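Local coordinates for UDP-N-acetylglucosamine pyrophosphorylase (PDB 3OC9), which probably makes UDP-N-acetylglucosamine and diphosphate from UTP and N-acetylglucosamine 1-phosphate, the final step in forming this nucleotide sugar, at residues H95-T100 and Q124-P129. Sequence-based numbering, arbitrary orientation.
Sequences HWFLMT and QIHCFP
Phe128 lays its ring over the backbone of strand 95-100, one face against Met99 CA, which lies 4.0 Å from the centroid of that ring. Its chi1 of 68° tucks CG over its own backbone, carrying the ring across the neighbouring strand, where CZ comes 3.6 Å from Met99 CB. Helix 160-166 adds Leu160, Ala163 and Leu164 around this tightly packed end. On the same face His126 NE2 meets His95 ND1 in a hydrogen bond of 3.0 Å made rim to rim, and Phe97 runs alongside the imidazole, CE1 3.7 Å from His126 CD2, the two rings slid apart with little overlap; Phe172 joins this cluster. On the opposite face, Ile125 in one of two conformers brings CD1 near Trp96 CE3, while the indole NE1 is hydrogen-bonded to Thr40 OG1. Packing is looser at the partly exposed Cys127, whose SG stays 4.3 Å from Leu98 CB. Five backbone hydrogen bonds join the parallel strands, from Trp96 N to Gln124 O through to Thr100 N to Phe128 O (2.8 Å). Linked through helix 105-114, which packs on Thr100 and Cys127, they form a beta-alpha-beta unit of the central mixed sheet, consistent with the Rossmann-like GT-A nucleotidyltransferase fold.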
ATOM      1  N   HIS A  95      -9.703  -1.201 -13.026  1.00 20.60           N
ATOM      2  CA  HIS A  95     -10.153  -2.373 -12.240  1.00 21.20           C
ATOM      3  C   HIS A  95      -9.353  -2.488 -10.904  1.00 20.57           C
ATOM      4  O   HIS A  95      -8.151  -2.191 -10.885  1.00 20.44           O
ATOM      5  CB  HIS A  95     -10.063  -3.665 -13.098  1.00 21.66           C
ATOM      6  CG  HIS A  95     -11.146  -3.777 -14.145  1.00 22.74           C
ATOM      7  ND1 HIS A  95     -12.404  -4.271 -13.863  1.00 23.70           N
ATOM      8  CD2 HIS A  95     -11.172  -3.413 -15.452  1.00 24.36           C
ATOM      9  CE1 HIS A  95     -13.153  -4.225 -14.955  1.00 24.17           C
ATOM     10  NE2 HIS A  95     -12.435  -3.694 -15.932  1.00 25.67           N
ATOM     11  N   TRP A  96     -10.028  -2.895  -9.815  1.00 19.89           N
ATOM     12  CA  TRP A  96      -9.470  -2.958  -8.440  1.00 19.08           C
ATOM     13  C   TRP A  96      -9.658  -4.375  -7.872  1.00 19.24           C
ATOM     14  O   TRP A  96     -10.804  -4.834  -7.717  1.00 19.02           O
ATOM     15  CB  TRP A  96     -10.177  -1.909  -7.540  1.00 19.15           C
ATOM     16  CG  TRP A  96      -9.717  -1.786  -6.074  1.00 18.51           C
ATOM     17  CD1 TRP A  96      -8.620  -2.395  -5.473  1.00 19.66           C
ATOM     18  CD2 TRP A  96     -10.339  -0.993  -5.050  1.00 19.21           C
ATOM     19  NE1 TRP A  96      -8.548  -2.016  -4.136  1.00 19.51           N
ATOM     20  CE2 TRP A  96      -9.583  -1.164  -3.855  1.00 18.46           C
ATOM     21  CE3 TRP A  96     -11.463  -0.150  -5.028  1.00 20.22           C
ATOM     22  CZ2 TRP A  96      -9.918  -0.520  -2.647  1.00 19.21           C
ATOM     23  CZ3 TRP A  96     -11.801   0.504  -3.816  1.00 21.45           C
ATOM     24  CH2 TRP A  96     -11.017   0.316  -2.645  1.00 19.98           C
ATOM     25  N   PHE A  97      -8.538  -5.055  -7.580  1.00 18.37           N
ATOM     26  CA  PHE A  97      -8.548  -6.442  -7.057  1.00 19.60           C
ATOM     27  C   PHE A  97      -8.206  -6.383  -5.549  1.00 20.01           C
ATOM     28  O   PHE A  97      -7.132  -5.880  -5.170  1.00 19.14           O
ATOM     29  CB  PHE A  97      -7.551  -7.314  -7.873  1.00 20.18           C
ATOM     30  CG  PHE A  97      -7.817  -7.280  -9.372  1.00 21.74           C
ATOM     31  CD1 PHE A  97      -8.850  -8.057  -9.933  1.00 21.41           C
ATOM     32  CD2 PHE A  97      -7.064  -6.463 -10.214  1.00 21.97           C
ATOM     33  CE1 PHE A  97      -9.136  -8.000 -11.313  1.00 22.30           C
ATOM     34  CE2 PHE A  97      -7.327  -6.403 -11.604  1.00 22.77           C
ATOM     35  CZ  PHE A  97      -8.374  -7.182 -12.153  1.00 21.91           C
ATOM     36  N   LEU A  98      -9.125  -6.887  -4.709  1.00 19.69           N
ATOM     37  CA  LEU A  98      -9.001  -6.775  -3.249  0.70 20.60           C
ATOM     38  C   LEU A  98      -8.839  -8.147  -2.619  1.00 20.88           C
ATOM     39  O   LEU A  98      -9.762  -8.969  -2.659  1.00 21.32           O
ATOM     40  CB  LEU A  98     -10.231  -6.083  -2.640  0.70 21.07           C
ATOM     41  CG  LEU A  98     -10.422  -4.602  -2.923  0.70 23.62           C
ATOM     42  CD1 LEU A  98     -11.303  -4.459  -4.141  0.70 26.07           C
ATOM     43  CD2 LEU A  98     -11.056  -3.913  -1.701  0.70 27.26           C
ATOM     44  N   MET A  99      -7.660  -8.397  -2.039  1.00 20.51           N
ATOM     45  CA  MET A  99      -7.366  -9.727  -1.432  1.00 21.33           C
ATOM     46  C   MET A  99      -7.945  -9.878  -0.020  1.00 21.86           C
ATOM     47  O   MET A  99      -7.682  -9.049   0.865  1.00 21.57           O
ATOM     48  CB  MET A  99      -5.850 -10.024  -1.421  1.00 20.19           C
ATOM     49  CG  MET A  99      -5.500 -11.480  -1.032  1.00 22.63           C
ATOM     50  SD  MET A  99      -3.763 -11.985  -1.341  1.00 27.33           S
ATOM     51  CE  MET A  99      -2.903 -11.032  -0.114  1.00 26.88           C
ATOM     52  N   THR A 100      -8.749 -10.937   0.149  1.00 22.94           N
ATOM     53  CA  THR A 100      -9.384 -11.227   1.438  0.70 23.84           C
ATOM     54  C   THR A 100      -9.256 -12.731   1.749  1.00 24.37           C
ATOM     55  O   THR A 100      -8.296 -13.372   1.291  1.00 24.18           O
ATOM     56  CB  THR A 100     -10.854 -10.691   1.526  0.70 23.85           C
ATOM     57  OG1 THR A 100     -11.374 -10.914   2.844  0.70 26.77           O
ATOM     58  CG2 THR A 100     -11.760 -11.346   0.501  0.70 24.43           C
ATOM     59  N   GLN A 124     -16.238  -3.089 -11.693  1.00 24.06           N
ATOM     60  CA  GLN A 124     -14.778  -2.843 -11.489  1.00 23.13           C
ATOM     61  C   GLN A 124     -14.169  -3.228 -10.134  1.00 23.13           C
ATOM     62  O   GLN A 124     -12.959  -3.083  -9.957  1.00 22.71           O
ATOM     63  CB  GLN A 124     -14.417  -1.372 -11.826  1.00 23.10           C
ATOM     64  CG  GLN A 124     -14.662  -0.323 -10.707  1.00 21.32           C
ATOM     65  CD  GLN A 124     -14.540   1.116 -11.229  1.00 20.59           C
ATOM     66  OE1 GLN A 124     -15.552   1.802 -11.454  1.00 20.20           O
ATOM     67  NE2 GLN A 124     -13.305   1.571 -11.443  1.00 22.54           N
ATOM     68  N   ILE A 125     -14.991  -3.705  -9.187  1.00 22.82           N
ATOM     69  CA  ILE A 125     -14.543  -4.116  -7.838  0.50 22.79           C
ATOM     70  C   ILE A 125     -14.524  -5.642  -7.775  1.00 22.57           C
ATOM     71  O   ILE A 125     -15.559  -6.256  -8.034  1.00 22.66           O
ATOM     72  CB  ILE A 125     -15.550  -3.619  -6.763  0.50 23.24           C
ATOM     73  CG1 ILE A 125     -15.621  -2.095  -6.755  0.50 23.85           C
ATOM     74  CG2 ILE A 125     -15.202  -4.160  -5.364  0.50 23.44           C
ATOM     75  CD1 ILE A 125     -14.421  -1.456  -6.125  0.50 22.76           C
ATOM     76  N   HIS A 126     -13.377  -6.249  -7.417  1.00 21.69           N
ATOM     77  CA  HIS A 126     -13.236  -7.726  -7.427  1.00 22.60           C
ATOM     78  C   HIS A 126     -12.563  -8.293  -6.159  1.00 22.97           C
ATOM     79  O   HIS A 126     -11.317  -8.335  -6.080  1.00 21.57           O
ATOM     80  CB  HIS A 126     -12.444  -8.194  -8.673  1.00 22.92           C
ATOM     81  CG  HIS A 126     -12.863  -7.536  -9.957  1.00 23.78           C
ATOM     82  ND1 HIS A 126     -13.847  -8.058 -10.775  1.00 26.19           N
ATOM     83  CD2 HIS A 126     -12.416  -6.410 -10.574  1.00 22.90           C
ATOM     84  CE1 HIS A 126     -14.003  -7.273 -11.829  1.00 26.25           C
ATOM     85  NE2 HIS A 126     -13.142  -6.267 -11.737  1.00 24.35           N
ATOM     86  N   CYS A 127     -13.371  -8.769  -5.205  1.00 22.74           N
ATOM     87  CA  CYS A 127     -12.836  -9.415  -3.985  1.00 23.62           C
ATOM     88  C   CYS A 127     -12.478 -10.883  -4.272  1.00 23.37           C
ATOM     89  O   CYS A 127     -13.274 -11.614  -4.907  1.00 24.09           O
ATOM     90  CB  CYS A 127     -13.853  -9.324  -2.815  1.00 23.50           C
ATOM     91  SG  CYS A 127     -14.224  -7.658  -2.175  1.00 28.77           S
ATOM     92  N   PHE A 128     -11.280 -11.309  -3.851  1.00 23.12           N
ATOM     93  CA  PHE A 128     -10.807 -12.722  -4.031  1.00 22.92           C
ATOM     94  C   PHE A 128     -10.106 -13.310  -2.785  1.00 23.42           C
ATOM     95  O   PHE A 128      -9.412 -12.590  -2.072  1.00 22.17           O
ATOM     96  CB  PHE A 128      -9.902 -12.855  -5.272  1.00 23.45           C
ATOM     97  CG  PHE A 128      -8.560 -12.144  -5.153  1.00 22.33           C
ATOM     98  CD1 PHE A 128      -8.461 -10.734  -5.296  1.00 21.53           C
ATOM     99  CD2 PHE A 128      -7.392 -12.875  -4.919  1.00 22.90           C
ATOM    100  CE1 PHE A 128      -7.210 -10.082  -5.179  1.00 22.48           C
ATOM    101  CE2 PHE A 128      -6.141 -12.240  -4.809  1.00 25.21           C
ATOM    102  CZ  PHE A 128      -6.046 -10.834  -4.943  1.00 23.21           C
ATOM    103  N   PRO A 129     -10.275 -14.634  -2.516  1.00 24.32           N
ATOM    104  CA  PRO A 129      -9.658 -15.170  -1.283  1.00 24.66           C
ATOM    105  C   PRO A 129      -8.242 -15.746  -1.455  1.00 24.64           C
ATOM    106  O   PRO A 129      -7.936 -16.332  -2.499  1.00 24.98           O
ATOM    107  CB  PRO A 129     -10.641 -16.278  -0.856  1.00 25.77           C
ATOM    108  CG  PRO A 129     -11.227 -16.782  -2.178  1.00 25.44           C
ATOM    109  CD  PRO A 129     -11.295 -15.550  -3.076  1.00 24.98           C
TER